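Local coordinates for HD domain-containing protein (Aquifex aeolicus, PDB 2HEK), which is of unproven function but may act as an HD-domain dGTPase or related phosphohydrolase, and binds zinc and GDP at separate sites, at residues Lys74-Leu79 with Ile131-Arg136; Leu82-Gly87 with Glu152-Glu157. All blocks are in the same frame, centred on the assembly; numbering follows the deposited sequence.

Interaction 1: Lys74-Leu79 with Ile131-Arg136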
ATOM      1  N   LYS A  74      14.514 -28.673  -2.696  1.00 35.80           N
ATOM      2  CA  LYS A  74      13.993 -27.435  -2.092  1.00 35.67           C
ATOM      3  C   LYS A  74      14.465 -27.235  -0.647  1.00 32.49           C
ATOM      4  O   LYS A  74      14.954 -26.158  -0.285  1.00 34.94           O
ATOM      5  CB  LYS A  74      12.461 -27.416  -2.190  1.00 36.59           C
ATOM      6  CG  LYS A  74      11.774 -26.208  -1.478  1.00 39.73           C
ATOM      7  CD  LYS A  74      10.275 -26.096  -1.830  1.00 43.03           C
ATOM      8  CE  LYS A  74       9.477 -27.333  -1.427  1.00 48.17           C
ATOM      9  NZ  LYS A  74       7.999 -27.030  -1.447  1.00 51.87           N
ATOM     10  N   GLU A  75      14.347 -28.255   0.191  1.00 28.80           N
ATOM     11  CA  GLU A  75      14.676 -28.040   1.608  1.00 33.06           C
ATOM     12  C   GLU A  75      16.134 -27.654   1.771  1.00 31.66           C
ATOM     13  O   GLU A  75      16.478 -26.779   2.567  1.00 31.86           O
ATOM     14  CB  GLU A  75      14.312 -29.249   2.479  1.00 37.75           C
ATOM     15  CG  GLU A  75      14.677 -29.053   3.983  1.00 42.67           C
ATOM     16  CD  GLU A  75      13.848 -27.963   4.701  1.00 46.37           C
ATOM     17  OE1 GLU A  75      12.905 -27.360   4.096  1.00 46.48           O
ATOM     18  OE2 GLU A  75      14.140 -27.734   5.890  1.00 47.75           O
ATOM     19  N   LEU A  76      17.001 -28.261   0.970  1.00 31.41           N
ATOM     20  CA  LEU A  76      18.429 -28.030   1.163  1.00 32.71           C
ATOM     21  C   LEU A  76      18.784 -26.597   0.770  1.00 30.66           C
ATOM     22  O   LEU A  76      19.575 -25.948   1.448  1.00 31.27           O
ATOM     23  CB  LEU A  76      19.261 -29.026   0.335  1.00 34.88           C
ATOM     24  CG  LEU A  76      20.759 -28.801   0.465  1.00 39.33           C
ATOM     25  CD1 LEU A  76      21.211 -29.238   1.868  1.00 38.28           C
ATOM     26  CD2 LEU A  76      21.506 -29.560  -0.616  1.00 44.01           C
ATOM     27  N   VAL A  77      18.223 -26.121  -0.351  1.00 28.70           N
ATOM     28  CA  VAL A  77      18.532 -24.766  -0.813  1.00 28.56           C
ATOM     29  C   VAL A  77      17.895 -23.754   0.152  1.00 27.11           C
ATOM     30  O   VAL A  77      18.486 -22.718   0.398  1.00 28.57           O
ATOM     31  CB  VAL A  77      18.156 -24.529  -2.303  1.00 29.32           C
ATOM     32  CG1 VAL A  77      16.688 -24.569  -2.511  1.00 35.42           C
ATOM     33  CG2 VAL A  77      18.671 -23.155  -2.805  1.00 30.78           C
ATOM     34  N   LYS A  78      16.731 -24.077   0.729  1.00 26.04           N
ATOM     35  CA  LYS A  78      16.086 -23.181   1.699  1.00 29.56           C
ATOM     36  C   LYS A  78      16.995 -23.038   2.892  1.00 30.08           C
ATOM     37  O   LYS A  78      17.207 -21.917   3.413  1.00 29.98           O
ATOM     38  CB  LYS A  78      14.719 -23.702   2.166  1.00 28.47           C
ATOM     39  CG  LYS A  78      13.576 -23.467   1.139  1.00 31.06           C
ATOM     40  CD  LYS A  78      12.360 -24.331   1.486  1.00 31.99           C
ATOM     41  CE  LYS A  78      11.895 -24.146   2.969  1.00 35.02           C
ATOM     42  NZ  LYS A  78      10.730 -25.078   3.292  1.00 37.27           N
ATOM     43  N   LEU A  79      17.559 -24.156   3.339  1.00 28.39           N
ATOM     44  CA  LEU A  79      18.466 -24.041   4.486  1.00 29.42           C
ATOM     45  C   LEU A  79      19.740 -23.317   4.102  1.00 28.09           C
ATOM     46  O   LEU A  79      20.278 -22.576   4.911  1.00 28.31           O
ATOM     47  CB  LEU A  79      18.747 -25.416   5.156  1.00 29.90           C
ATOM     48  CG  LEU A  79      17.521 -26.135   5.753  1.00 33.53           C
ATOM     49  CD1 LEU A  79      17.878 -27.521   6.401  1.00 31.78           C
ATOM     50  CD2 LEU A  79      16.775 -25.240   6.761  1.00 34.43           C
ATOM     51  N   ILE A 131      25.867 -31.631   3.469  1.00 27.45           N
ATOM     52  CA  ILE A 131      26.327 -30.472   4.216  1.00 29.02           C
ATOM     53  C   ILE A 131      27.482 -29.768   3.480  1.00 30.40           C
ATOM     54  O   ILE A 131      27.576 -28.535   3.498  1.00 30.70           O
ATOM     55  CB  ILE A 131      26.705 -30.839   5.652  1.00 26.69           C
ATOM     56  CG1 ILE A 131      25.468 -31.312   6.440  1.00 30.13           C
ATOM     57  CG2 ILE A 131      27.316 -29.672   6.366  1.00 29.09           C
ATOM     58  CD1 ILE A 131      25.794 -31.775   7.917  1.00 28.06           C
ATOM     59  N   GLU A 132      28.394 -30.523   2.856  1.00 30.37           N
ATOM     60  CA  GLU A 132      29.441 -29.844   2.071  1.00 30.12           C
ATOM     61  C   GLU A 132      28.825 -29.128   0.884  1.00 28.66           C
ATOM     62  O   GLU A 132      29.321 -28.091   0.504  1.00 30.68           O
ATOM     63  CB  GLU A 132      30.534 -30.803   1.568  1.00 32.14           C
ATOM     64  CG  GLU A 132      31.232 -31.597   2.666  1.00 33.51           C
ATOM     65  CD  GLU A 132      32.028 -30.724   3.629  1.00 39.20           C
ATOM     66  OE1 GLU A 132      32.668 -29.728   3.201  1.00 43.17           O
ATOM     67  OE2 GLU A 132      32.021 -31.029   4.840  1.00 42.60           O
ATOM     68  N   ARG A 133      27.768 -29.695   0.292  1.00 26.53           N
ATOM     69  CA  ARG A 133      27.088 -29.069  -0.852  1.00 31.31           C
ATOM     70  C   ARG A 133      26.339 -27.799  -0.421  1.00 32.76           C
ATOM     71  O   ARG A 133      26.432 -26.784  -1.092  1.00 31.99           O
ATOM     72  CB  ARG A 133      26.118 -30.062  -1.509  1.00 32.14           C
ATOM     73  CG  ARG A 133      26.864 -31.242  -2.159  1.00 33.82           C
ATOM     74  CD  ARG A 133      25.926 -32.291  -2.678  1.00 33.05           C
ATOM     75  NE  ARG A 133      25.154 -31.865  -3.860  1.00 36.88           N
ATOM     76  CZ  ARG A 133      23.830 -31.712  -3.908  1.00 36.13           C
ATOM     77  NH1 ARG A 133      23.084 -31.878  -2.822  1.00 34.98           N
ATOM     78  NH2 ARG A 133      23.249 -31.366  -5.058  1.00 36.50           N
ATOM     79  N   LEU A 134      25.622 -27.871   0.708  1.00 30.66           N
ATOM     80  CA  LEU A 134      25.007 -26.685   1.314  1.00 31.65           C
ATOM     81  C   LEU A 134      26.017 -25.543   1.489  1.00 31.96           C
ATOM     82  O   LEU A 134      25.735 -24.398   1.153  1.00 34.31           O
ATOM     83  CB  LEU A 134      24.371 -27.036   2.664  1.00 29.90           C
ATOM     84  CG  LEU A 134      23.622 -25.903   3.407  1.00 31.51           C
ATOM     85  CD1 LEU A 134      22.619 -26.554   4.322  1.00 33.28           C
ATOM     86  CD2 LEU A 134      24.561 -25.072   4.234  1.00 30.39           C
ATOM     87  N   VAL A 135      27.187 -25.850   2.024  1.00 29.34           N
ATOM     88  CA  VAL A 135      28.238 -24.833   2.196  1.00 32.26           C
ATOM     89  C   VAL A 135      28.655 -24.174   0.867  1.00 34.20           C
ATOM     90  O   VAL A 135      28.721 -22.957   0.764  1.00 37.08           O
ATOM     91  CB  VAL A 135      29.470 -25.408   2.919  1.00 32.74           C
ATOM     92  CG1 VAL A 135      30.654 -24.424   2.806  1.00 34.14           C
ATOM     93  CG2 VAL A 135      29.124 -25.701   4.378  1.00 33.05           C
ATOM     94  N   ARG A 136      28.914 -24.976  -0.156  1.00 35.24           N
ATOM     95  CA  ARG A 136      29.285 -24.456  -1.481  1.00 33.30           C
ATOM     96  C   ARG A 136      28.179 -23.605  -2.085  1.00 33.48           C
ATOM     97  O   ARG A 136      28.442 -22.558  -2.644  1.00 34.21           O
ATOM     98  CB  ARG A 136      29.627 -25.620  -2.439  1.00 34.46           C
ATOM     99  CG  ARG A 136      31.013 -26.212  -2.148  1.00 36.86           C
ATOM    100  CD  ARG A 136      31.557 -27.120  -3.275  1.00 33.61           C
ATOM    101  NE  ARG A 136      30.773 -28.342  -3.429  1.00 37.44           N
ATOM    102  CZ  ARG A 136      30.984 -29.446  -2.695  1.00 34.36           C
ATOM    103  NH1 ARG A 136      31.909 -29.464  -1.752  1.00 34.55           N
ATOM    104  NH2 ARG A 136      30.256 -30.506  -2.882  1.00 29.73           N
TER
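The guanidinium group of Arg133 meets Leu76 obliquely: its NH1 lies 3.6 Å from Leu76 CD2, and the two side chains cross at about a right angle. This is plain helix-helix packing inside the all-helical HD domain, where helix 74-82 runs past helix 128-139. The other flat group, the guanidinium of Arg136, folds back over its own helix, with Glu132 O and Arg133 CA over one face, both offset toward the rim.

The local axes approach to 9.6 Å and cross at -52°. Four side chains make the contact, which buries 204 Å² in all. Leucines do most of the work. Leu76 sends its two methyls to different partners, CD2 to the arginine and CD1 to Leu134, where Leu76 CD1 stands 3.9 Å from Leu134 CD1 and also packs on Leu134 CB. Both leucines hold CG anti to the backbone N (chi1 178° for Leu76, -177° for Leu134), which carries their branched ends into the gap although neither CB faces the opposite helix squarely. Tyr126, in the loop ahead of helix 128-139, also packs on Leu76 and Leu79, while Leu79 reaches Ala18 and Leu22 of helix 17-23.

Charge is kept to the margins of this apolar seam. Arg133 bends at chi3, and both terminal nitrogens have carboxylate partners: NH2 forms a salt bridge with Glu73 and NH1 one with Asp130. The first of these links helix 128-139 to the residue just ahead of helix 74-82. Away from the seam, Lys78 makes salt bridges to Glu63 and to Glu75, the latter with only a weak hydrogen bond. One turn on from Leu76, Leu79 touches the same Leu134 methyl through its CB, 4.1 Å from Leu134 CD1.

Interaction 2: Leu82-Gly87 with Glu152-Glu157; sequences LLHDLG and EIITGE
A small van der Waals contact joins His84, in the loop after helix 74-82, to Ile154 and Thr155 in the last turn of helix 145-155, close to the zinc site of the HD domain. It buries 90 Å² in all, and one imidazole supplies everything on its side.

Two methyls approach that ring, both obliquely. Ile154 CG2 comes to 4.1 Å from His84 CD2, and Thr155 CG2 to 3.8 Å from His84 NE2, so neighbouring atoms of the ring rest on successive residues of the helix. The imidazole and the isoleucine run alongside each other, pointing opposite ways, whereas the threonine slants across. With CG anti to the backbone N (chi1 -168°), His84 extends its ring from the turn toward the helix end.

Thr155 turns its methyl to the histidine and its hydroxyl elsewhere. Chi1 of 60° leaves OG1 flanked by backbone N and carbonyl carbon, and the hydroxyl hydrogen-bonds to Ser151 O one turn back. Helix 145-155 stops here: Gly156 N still bonds to Glu152 O, but Gly156 itself leaves helical geometry. Beyond the two segments, His84 also touches Thr138 and Asp161, and Ile154 packs on Ile137.

The histidine sits within a type I beta turn from Leu83 to Leu86, closed by Leu86 N to Leu83 O at 3.1 Å. That turn brings both His84 and Asp85 to the metal site, the aspartate as a ligand that also forms a salt bridge with Arg51, the histidine beside it with His84 ND1 3.7 Å from Asp85 OD1. Asp85, His54 and Asp161 are the zinc ligands found here; together with the nearby His84 they match the H...HD...D signature of the HD superfamily.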
ATOM      1  N   LEU A  82      18.745 -19.790   4.485  1.00 28.25           N
ATOM      2  CA  LEU A  82      18.682 -19.476   5.921  1.00 26.49           C
ATOM      3  C   LEU A  82      20.041 -19.179   6.602  1.00 28.96           C
ATOM      4  O   LEU A  82      20.149 -18.243   7.425  1.00 27.98           O
ATOM      5  CB  LEU A  82      17.943 -20.612   6.644  1.00 24.30           C
ATOM      6  CG  LEU A  82      17.579 -20.371   8.121  1.00 26.67           C
ATOM      7  CD1 LEU A  82      16.469 -19.273   8.268  1.00 26.38           C
ATOM      8  CD2 LEU A  82      17.144 -21.701   8.815  1.00 27.05           C
ATOM      9  N   LEU A  83      21.096 -19.934   6.236  1.00 26.36           N
ATOM     10  CA  LEU A  83      22.369 -19.825   6.958  1.00 28.08           C
ATOM     11  C   LEU A  83      23.370 -18.917   6.262  1.00 28.32           C
ATOM     12  O   LEU A  83      24.508 -18.779   6.701  1.00 29.79           O
ATOM     13  CB  LEU A  83      22.962 -21.233   7.158  1.00 29.88           C
ATOM     14  CG  LEU A  83      21.998 -22.211   7.857  1.00 32.96           C
ATOM     15  CD1 LEU A  83      22.631 -23.580   7.958  1.00 34.48           C
ATOM     16  CD2 LEU A  83      21.609 -21.717   9.261  1.00 32.56           C
ATOM     17  N   HIS A  84      22.924 -18.288   5.173  1.00 28.79           N
ATOM     18  CA  HIS A  84      23.794 -17.486   4.321  1.00 32.10           C
ATOM     19  C   HIS A  84      24.570 -16.401   5.043  1.00 31.39           C
ATOM     20  O   HIS A  84      25.658 -16.067   4.633  1.00 31.97           O
ATOM     21  CB  HIS A  84      22.991 -16.837   3.195  1.00 35.00           C
ATOM     22  CG  HIS A  84      23.849 -16.227   2.128  1.00 40.51           C
ATOM     23  ND1 HIS A  84      24.049 -14.867   2.020  1.00 45.57           N
ATOM     24  CD2 HIS A  84      24.569 -16.792   1.129  1.00 41.01           C
ATOM     25  CE1 HIS A  84      24.852 -14.618   0.997  1.00 45.22           C
ATOM     26  NE2 HIS A  84      25.178 -15.769   0.437  1.00 45.29           N
ATOM     27  N   ASP A  85      23.990 -15.823   6.094  1.00 33.47           N
ATOM     28  CA  ASP A  85      24.605 -14.742   6.864  1.00 32.63           C
ATOM     29  C   ASP A  85      25.359 -15.150   8.157  1.00 32.51           C
ATOM     30  O   ASP A  85      25.815 -14.271   8.903  1.00 33.43           O
ATOM     31  CB  ASP A  85      23.502 -13.736   7.270  1.00 35.80           C
ATOM     32  CG  ASP A  85      23.232 -12.666   6.222  1.00 39.76           C
ATOM     33  OD1 ASP A  85      23.635 -12.787   5.051  1.00 41.80           O
ATOM     34  OD2 ASP A  85      22.599 -11.655   6.586  1.00 44.98           O
ATOM     35  N   LEU A  86      25.497 -16.439   8.446  1.00 32.16           N
ATOM     36  CA  LEU A  86      26.091 -16.851   9.735  1.00 34.19           C
ATOM     37  C   LEU A  86      27.479 -16.271   9.984  1.00 35.68           C
ATOM     38  O   LEU A  86      27.849 -15.991  11.132  1.00 35.91           O
ATOM     39  CB  LEU A  86      26.153 -18.364   9.861  1.00 34.30           C
ATOM     40  CG  LEU A  86      24.870 -19.165  10.075  1.00 34.97           C
ATOM     41  CD1 LEU A  86      25.245 -20.656  10.089  1.00 32.06           C
ATOM     42  CD2 LEU A  86      24.239 -18.807  11.396  1.00 34.40           C
ATOM     43  N   GLY A  87      28.239 -16.074   8.913  1.00 35.07           N
ATOM     44  CA  GLY A  87      29.591 -15.575   9.011  1.00 36.36           C
ATOM     45  C   GLY A  87      29.754 -14.055   8.839  1.00 37.54           C
ATOM     46  O   GLY A  87      30.870 -13.583   8.673  1.00 39.38           O
ATOM     47  N   GLU A 152      22.663 -20.209  -7.672  1.00 34.21           N
ATOM     48  CA  GLU A 152      22.050 -19.076  -8.410  1.00 34.94           C
ATOM     49  C   GLU A 152      20.734 -18.630  -7.763  1.00 33.10           C
ATOM     50  O   GLU A 152      20.417 -17.434  -7.750  1.00 30.84           O
ATOM     51  CB  GLU A 152      21.750 -19.456  -9.865  1.00 38.07           C
ATOM     52  CG  GLU A 152      22.957 -19.424 -10.771  1.00 41.17           C
ATOM     53  CD  GLU A 152      22.659 -19.812 -12.237  1.00 44.76           C
ATOM     54  OE1 GLU A 152      21.497 -20.090 -12.628  1.00 47.38           O
ATOM     55  OE2 GLU A 152      23.639 -19.868 -13.004  1.00 51.93           O
ATOM     56  N   ILE A 153      19.974 -19.594  -7.245  1.00 31.51           N
ATOM     57  CA  ILE A 153      18.697 -19.288  -6.607  1.00 32.20           C
ATOM     58  C   ILE A 153      18.888 -18.319  -5.424  1.00 30.37           C
ATOM     59  O   ILE A 153      18.061 -17.440  -5.201  1.00 33.59           O
ATOM     60  CB  ILE A 153      17.925 -20.567  -6.213  1.00 31.80           C
ATOM     61  CG1 ILE A 153      17.447 -21.302  -7.484  1.00 32.77           C
ATOM     62  CG2 ILE A 153      16.747 -20.245  -5.207  1.00 30.45           C
ATOM     63  CD1 ILE A 153      16.778 -22.683  -7.217  1.00 32.21           C
ATOM     64  N   ILE A 154      19.996 -18.455  -4.719  1.00 30.39           N
ATOM     65  CA  ILE A 154      20.303 -17.620  -3.568  1.00 32.43           C
ATOM     66  C   ILE A 154      21.154 -16.386  -3.880  1.00 34.32           C
ATOM     67  O   ILE A 154      20.807 -15.287  -3.425  1.00 33.00           O
ATOM     68  CB  ILE A 154      20.986 -18.412  -2.439  1.00 32.17           C
ATOM     69  CG1 ILE A 154      20.062 -19.516  -1.920  1.00 33.43           C
ATOM     70  CG2 ILE A 154      21.342 -17.467  -1.240  1.00 33.00           C
ATOM     71  CD1 ILE A 154      20.897 -20.563  -1.186  1.00 38.99           C
ATOM     72  N   THR A 155      22.223 -16.551  -4.679  1.00 32.91           N
ATOM     73  CA  THR A 155      23.299 -15.561  -4.787  1.00 31.03           C
ATOM     74  C   THR A 155      23.328 -14.886  -6.164  1.00 32.27           C
ATOM     75  O   THR A 155      24.143 -13.982  -6.398  1.00 31.90           O
ATOM     76  CB  THR A 155      24.702 -16.223  -4.554  1.00 34.72           C
ATOM     77  OG1 THR A 155      24.893 -17.225  -5.550  1.00 35.36           O
ATOM     78  CG2 THR A 155      24.804 -16.923  -3.129  1.00 36.14           C
ATOM     79  N   GLY A 156      22.450 -15.303  -7.077  1.00 28.61           N
ATOM     80  CA  GLY A 156      22.436 -14.732  -8.439  1.00 33.15           C
ATOM     81  C   GLY A 156      21.923 -13.300  -8.473  1.00 34.45           C
ATOM     82  O   GLY A 156      21.602 -12.720  -7.429  1.00 34.65           O
ATOM     83  N   GLU A 157      21.845 -12.715  -9.668  1.00 36.73           N
ATOM     84  CA  GLU A 157      21.555 -11.288  -9.779  1.00 41.83           C
ATOM     85  C   GLU A 157      20.186 -10.934  -9.177  1.00 42.37           C
ATOM     86  O   GLU A 157      20.082  -9.940  -8.459  1.00 44.80           O
ATOM     87  CB  GLU A 157      21.691 -10.772 -11.216  1.00 47.25           C
ATOM     88  CG  GLU A 157      23.122 -10.649 -11.727  1.00 51.00           C
ATOM     89  CD  GLU A 157      24.005  -9.671 -10.923  1.00 57.09           C
ATOM     90  OE1 GLU A 157      23.529  -8.591 -10.464  1.00 57.98           O
ATOM     91  OE2 GLU A 157      25.203  -9.988 -10.750  1.00 58.49           O
TER

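Overall arrangement
Interactions 1 and 2 lie within the same HD domain, their centres 10 Å apart, and their segments alternate along the chain. Helix 74-82 supplies one side of interaction 1 and leads into the turn of interaction 2; helices 128-139 and 145-155, which follow each other in sequence, supply the opposing sides. Segments 74-79 and 152-157 touch where Val77 O lies 3.6 Å from Ile154 CD1. Val77, on the helix that carries Leu76 but pointing away from helix 128-139, packs on Ile153 as well. Their relation to the metal differs: the side chain of His84 comes within about 4 Å of the zinc, whereas that of Leu134 is about 14 Å from it.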